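Local coordinates for peptidoglycan recognition protein SA CG11709-PA (Drosophila melanogaster, PDB 1S2J), which recognises peptidoglycan of Gram-positive bacteria, activates the Toll pathway of innate immunity and has L,D-carboxypeptidase activity, at residues Gly53-Val58 / Gly119-His124; Pro60-Val65 / Ser168-Leu173. All coordinates share one frame; numbering follows the deposited sequence.

How the interactions relate
The two contacts follow each other along one part of the chain. Residues 53-58 of interaction 1 lie in the loop that leads into strand 61-68, and 60-65 of interaction 2 covers its start. Their partners, 119-124 and 168-173, come later in the same order, so the contacts cross along the chain. Their centres are about 15 Å apart. Interaction 1 is a surface pairing of two loops. Interaction 2 joins two parallel strands of the mixed sheet. Both lie away from the annotated peptidoglycan-binding sites. Each has a bound phosphate ion close by, probably from the crystallisation liquor: about 4 Å from the side chain of R121 and about 3 Å from that of D170.

Interaction 1. Residues Gly53-Val58 / Gly119-His124; sequences GLHYQV and GLRGAH
Y56 and L120 form a single backbone bridge between two loops, with the bonding pattern of an antiparallel, non-hydrogen-bonded pair. Hydrogen bonds flank it: R121 N to H55 O (2.8 Å, 169° at the hydrogen) and Q57 N to G119 O (3.0 Å). Water 1 ties H55 N to R121 O and also reaches G53 O. Water 2 links Q57 O and G119 O. The guanidinium of R121 lies flat on the imidazole of H55, with centres 3.7 Å apart and planes at 14°. R121 starts with CG anti to its backbone N (chi1 -171°), then bends at chi2 and chi3 to bring the group over the ring. L120 touches two neighbours: CD2 meets Y56 CD2 at 3.6 Å, and CD1 meets L54 CD2 at 3.8 Å. Q57 lays its CG 3.6 Å from R121 N. With an alanine here, the L120-R121 peptide would probably lose this cover and a gap would open beside it. The pairing joins the loop before strand 61-68 to the one between strands 112-114 and 132-137. In the latter loop R121 touches N129. The backbone of A123 bonds to that of S101, in the loop before strand 104-106.

Interaction 2. Residues Pro60-Val65 / Ser168-Leu173; sequences PIRYVV and SEDYAL
The guanidinium of R62 meets the D170 carboxylate at its edge, near its own plane, while S168 OG sits over one face, offset toward the rim. The salt bridge runs from R62 NH1 to D170 OD1 (3.1 Å). The two planes are 79° apart, and NH1 comes to OD1 from above the carboxylate plane; the bond is bent (141° at the hydrogen). R62 reaches it with a chain bent at chi2 and chi3. The ring of Y63 is met obliquely by A172 CB, 3.7 Å from Y63 CD2. Y128 packs edge-to-face with the same ring. Y171 has S168 O at its ring edge, in plane, and its CD1 lies 3.9 Å from V64 CG2. The ring of H198 stacks on Y171.

Strands 61-65 and 171-173 run parallel, with bridges at Y63-A172 and V64-L173. R62 O accepts A172 N (2.8 Å), and V64 N gives a nearly straight bond to A172 O (2.9 Å). A172 is thus gripped through both its N-H and its carbonyl by the strand beside it. At the first residue of the type I turn S168-Y171, S168 N bonds to I61 O (2.8 Å). On the buried side, V64 CG1 touches L173 CD1 at 3.7 Å. V64 and Y171 also rest on L158 of helix 148-163, and V64 meets I135 of strand 132-137.

The chemistry is divided. Apolar side chains between sheet and helix fill the inner side, and backbone bonds hold the register of edge strand 171-175. At the exposed end, the bent charge pair links R62 to the turn. R62 would probably offset part of the negative charge of D170, beside which the phosphate ion lies.

Interaction 1. Residues Gly53-Val58 / Gly119-His124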
# COMPACT_ATOMS: atom_id res chain seq x y z
N GLY A 53 -18.48 -0.67 0.66
CA GLY A 53 -18.70 -1.51 1.84
C GLY A 53 -17.54 -1.42 2.80
O GLY A 53 -16.38 -1.65 2.43
N LEU A 54 -17.85 -1.06 4.05
CA LEU A 54 -16.85 -0.86 5.08
C LEU A 54 -16.70 -2.12 5.95
O LEU A 54 -17.71 -2.68 6.43
CB LEU A 54 -17.21 0.36 5.95
CG LEU A 54 -17.39 1.74 5.29
CD1 LEU A 54 -17.94 2.79 6.28
CD2 LEU A 54 -16.10 2.26 4.65
N HIS A 55 -15.45 -2.55 6.13
CA HIS A 55 -15.07 -3.59 7.11
C HIS A 55 -13.93 -3.07 7.96
O HIS A 55 -12.79 -2.89 7.48
CB HIS A 55 -14.62 -4.89 6.43
CG HIS A 55 -15.72 -5.61 5.71
ND1 HIS A 55 -16.65 -6.39 6.36
CD2 HIS A 55 -16.04 -5.65 4.39
CE1 HIS A 55 -17.50 -6.88 5.47
NE2 HIS A 55 -17.16 -6.45 4.27
N TYR A 56 -14.25 -2.82 9.23
CA TYR A 56 -13.32 -2.25 10.20
C TYR A 56 -12.26 -3.27 10.57
O TYR A 56 -12.55 -4.45 10.64
CB TYR A 56 -14.10 -1.79 11.43
CG TYR A 56 -15.14 -0.74 11.11
CD1 TYR A 56 -16.49 -0.98 11.31
CD2 TYR A 56 -14.76 0.49 10.57
CE1 TYR A 56 -17.45 -0.02 10.99
CE2 TYR A 56 -15.70 1.46 10.24
CZ TYR A 56 -17.05 1.20 10.45
OH TYR A 56 -17.99 2.17 10.13
N GLN A 57 -11.03 -2.80 10.78
CA GLN A 57 -9.93 -3.66 11.18
C GLN A 57 -9.71 -3.57 12.68
O GLN A 57 -10.08 -2.58 13.30
CB GLN A 57 -8.65 -3.22 10.47
CG GLN A 57 -8.64 -3.47 8.96
CD GLN A 57 -7.32 -3.08 8.36
OE1 GLN A 57 -6.67 -3.89 7.69
NE2 GLN A 57 -6.89 -1.87 8.62
N VAL A 58 -9.11 -4.61 13.25
CA VAL A 58 -8.55 -4.56 14.60
C VAL A 58 -7.48 -3.50 14.67
O VAL A 58 -6.80 -3.21 13.68
CB VAL A 58 -7.86 -5.91 15.01
CG1 VAL A 58 -8.89 -7.00 15.29
CG2 VAL A 58 -6.84 -6.37 13.92
N GLY A 119 -7.27 1.45 9.11
CA GLY A 119 -8.38 0.94 9.89
C GLY A 119 -9.51 0.33 9.09
O GLY A 119 -10.52 -0.07 9.67
N LEU A 120 -9.35 0.24 7.77
CA LEU A 120 -10.36 -0.37 6.92
C LEU A 120 -9.75 -1.45 6.04
O LEU A 120 -8.69 -1.26 5.47
CB LEU A 120 -11.05 0.69 6.03
CG LEU A 120 -11.94 1.79 6.63
CD1 LEU A 120 -12.47 2.72 5.51
CD2 LEU A 120 -13.10 1.26 7.45
N ARG A 121 -10.44 -2.57 5.94
CA ARG A 121 -9.96 -3.72 5.19
C ARG A 121 -9.95 -3.45 3.67
O ARG A 121 -10.96 -3.07 3.09
CB ARG A 121 -10.83 -4.93 5.53
CG ARG A 121 -10.31 -6.22 4.98
CD ARG A 121 -11.38 -7.06 4.30
NE ARG A 121 -12.25 -7.71 5.26
CZ ARG A 121 -13.46 -8.18 4.97
NH1 ARG A 121 -13.96 -8.06 3.74
NH2 ARG A 121 -14.18 -8.77 5.92
N GLY A 122 -8.78 -3.64 3.04
CA GLY A 122 -8.69 -3.63 1.60
C GLY A 122 -8.86 -5.03 1.00
O GLY A 122 -9.47 -5.89 1.60
N ALA A 123 -8.28 -5.24 -0.18
CA ALA A 123 -8.41 -6.52 -0.89
C ALA A 123 -7.12 -6.81 -1.67
O ALA A 123 -7.16 -7.35 -2.75
CB ALA A 123 -9.60 -6.46 -1.85
N HIS A 124 -5.99 -6.44 -1.09
CA HIS A 124 -4.71 -6.42 -1.79
C HIS A 124 -3.97 -7.74 -1.68
O HIS A 124 -3.17 -8.07 -2.55
CB HIS A 124 -3.84 -5.33 -1.19
CG HIS A 124 -3.83 -5.34 0.31
ND1 HIS A 124 -2.95 -6.11 1.05
CD2 HIS A 124 -4.61 -4.70 1.22
CE1 HIS A 124 -3.18 -5.94 2.34
NE2 HIS A 124 -4.19 -5.08 2.46
O HOH W 1 -13.51 -1.88 3.97
O HOH W 2 -10.88 0.08 12.47

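Interaction 2. Residues Pro60-Val65 / Ser168-Leu173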
# COMPACT_ATOMS: atom_id res chain seq x y z
N PRO A 60 -4.18 -2.45 17.35
CA PRO A 60 -3.35 -2.09 16.19
C PRO A 60 -3.25 -3.20 15.15
O PRO A 60 -3.69 -4.32 15.42
CB PRO A 60 -1.97 -1.81 16.81
CG PRO A 60 -1.94 -2.59 18.06
CD PRO A 60 -3.37 -2.79 18.53
N ILE A 61 -2.72 -2.86 13.97
CA ILE A 61 -2.49 -3.80 12.88
C ILE A 61 -1.05 -4.33 12.99
O ILE A 61 -0.13 -3.57 13.30
CB ILE A 61 -2.67 -3.09 11.51
CG1 ILE A 61 -4.15 -2.77 11.23
CG2 ILE A 61 -2.05 -3.92 10.37
CD1 ILE A 61 -5.00 -4.03 10.96
N ARG A 62 -0.86 -5.61 12.69
CA ARG A 62 0.45 -6.21 12.88
C ARG A 62 1.25 -6.45 11.61
O ARG A 62 2.47 -6.48 11.65
CB ARG A 62 0.33 -7.42 13.84
CG ARG A 62 0.63 -8.78 13.34
CD ARG A 62 1.51 -9.61 14.29
NE ARG A 62 1.06 -9.59 15.69
CZ ARG A 62 1.71 -9.01 16.69
NH1 ARG A 62 2.86 -8.38 16.51
NH2 ARG A 62 1.19 -9.07 17.91
N TYR A 63 0.60 -6.54 10.46
CA TYR A 63 1.33 -6.75 9.20
C TYR A 63 1.20 -5.61 8.19
O TYR A 63 0.10 -5.08 7.95
CB TYR A 63 0.89 -8.04 8.52
CG TYR A 63 1.27 -9.32 9.25
CD1 TYR A 63 0.36 -9.95 10.13
CD2 TYR A 63 2.50 -9.92 9.02
CE1 TYR A 63 0.69 -11.12 10.79
CE2 TYR A 63 2.84 -11.11 9.68
CZ TYR A 63 1.93 -11.70 10.56
OH TYR A 63 2.25 -12.87 11.19
N VAL A 64 2.34 -5.27 7.59
CA VAL A 64 2.41 -4.32 6.48
C VAL A 64 2.89 -5.10 5.25
O VAL A 64 3.94 -5.79 5.28
CB VAL A 64 3.34 -3.15 6.85
CG1 VAL A 64 3.53 -2.21 5.68
CG2 VAL A 64 2.76 -2.40 8.10
N VAL A 65 2.08 -5.07 4.19
CA VAL A 65 2.39 -5.83 2.98
C VAL A 65 2.73 -4.87 1.86
O VAL A 65 1.96 -3.97 1.56
CB VAL A 65 1.22 -6.75 2.53
CG1 VAL A 65 1.69 -7.65 1.36
CG2 VAL A 65 0.71 -7.58 3.70
N SER A 168 1.31 -2.32 15.34
CA SER A 168 2.03 -2.84 16.51
C SER A 168 3.44 -2.29 16.50
O SER A 168 4.04 -2.18 15.44
CB SER A 168 2.10 -4.36 16.50
OG SER A 168 0.81 -4.91 16.44
N GLU A 169 3.96 -1.93 17.67
CA GLU A 169 5.34 -1.41 17.74
C GLU A 169 6.31 -2.44 17.14
O GLU A 169 7.37 -2.07 16.62
CB GLU A 169 5.75 -0.97 19.18
CG GLU A 169 4.68 -0.15 19.94
CD GLU A 169 5.14 1.21 20.53
OE1 GLU A 169 6.37 1.40 20.80
OE2 GLU A 169 4.27 2.09 20.74
N ASP A 170 5.94 -3.72 17.18
CA ASP A 170 6.75 -4.76 16.52
C ASP A 170 6.08 -5.34 15.27
O ASP A 170 6.18 -6.56 15.02
CB ASP A 170 7.15 -5.87 17.51
CG ASP A 170 5.97 -6.75 17.92
OD1 ASP A 170 4.80 -6.36 17.73
OD2 ASP A 170 6.12 -7.87 18.42
N TYR A 171 5.40 -4.48 14.50
CA TYR A 171 4.78 -4.89 13.21
C TYR A 171 5.77 -5.64 12.31
O TYR A 171 6.97 -5.36 12.33
CB TYR A 171 4.20 -3.66 12.49
CG TYR A 171 5.25 -2.78 11.81
CD1 TYR A 171 5.69 -3.07 10.51
CD2 TYR A 171 5.80 -1.68 12.45
CE1 TYR A 171 6.64 -2.28 9.88
CE2 TYR A 171 6.76 -0.87 11.82
CZ TYR A 171 7.18 -1.18 10.54
OH TYR A 171 8.13 -0.41 9.92
N ALA A 172 5.27 -6.61 11.54
CA ALA A 172 6.04 -7.31 10.51
C ALA A 172 5.82 -6.68 9.12
O ALA A 172 4.67 -6.50 8.69
CB ALA A 172 5.67 -8.79 10.48
N LEU A 173 6.92 -6.36 8.44
CA LEU A 173 6.91 -5.86 7.09
C LEU A 173 7.18 -7.02 6.13
O LEU A 173 8.20 -7.72 6.28
CB LEU A 173 8.02 -4.81 6.93
CG LEU A 173 8.19 -4.12 5.58
CD1 LEU A 173 7.07 -3.12 5.31
CD2 LEU A 173 9.56 -3.43 5.47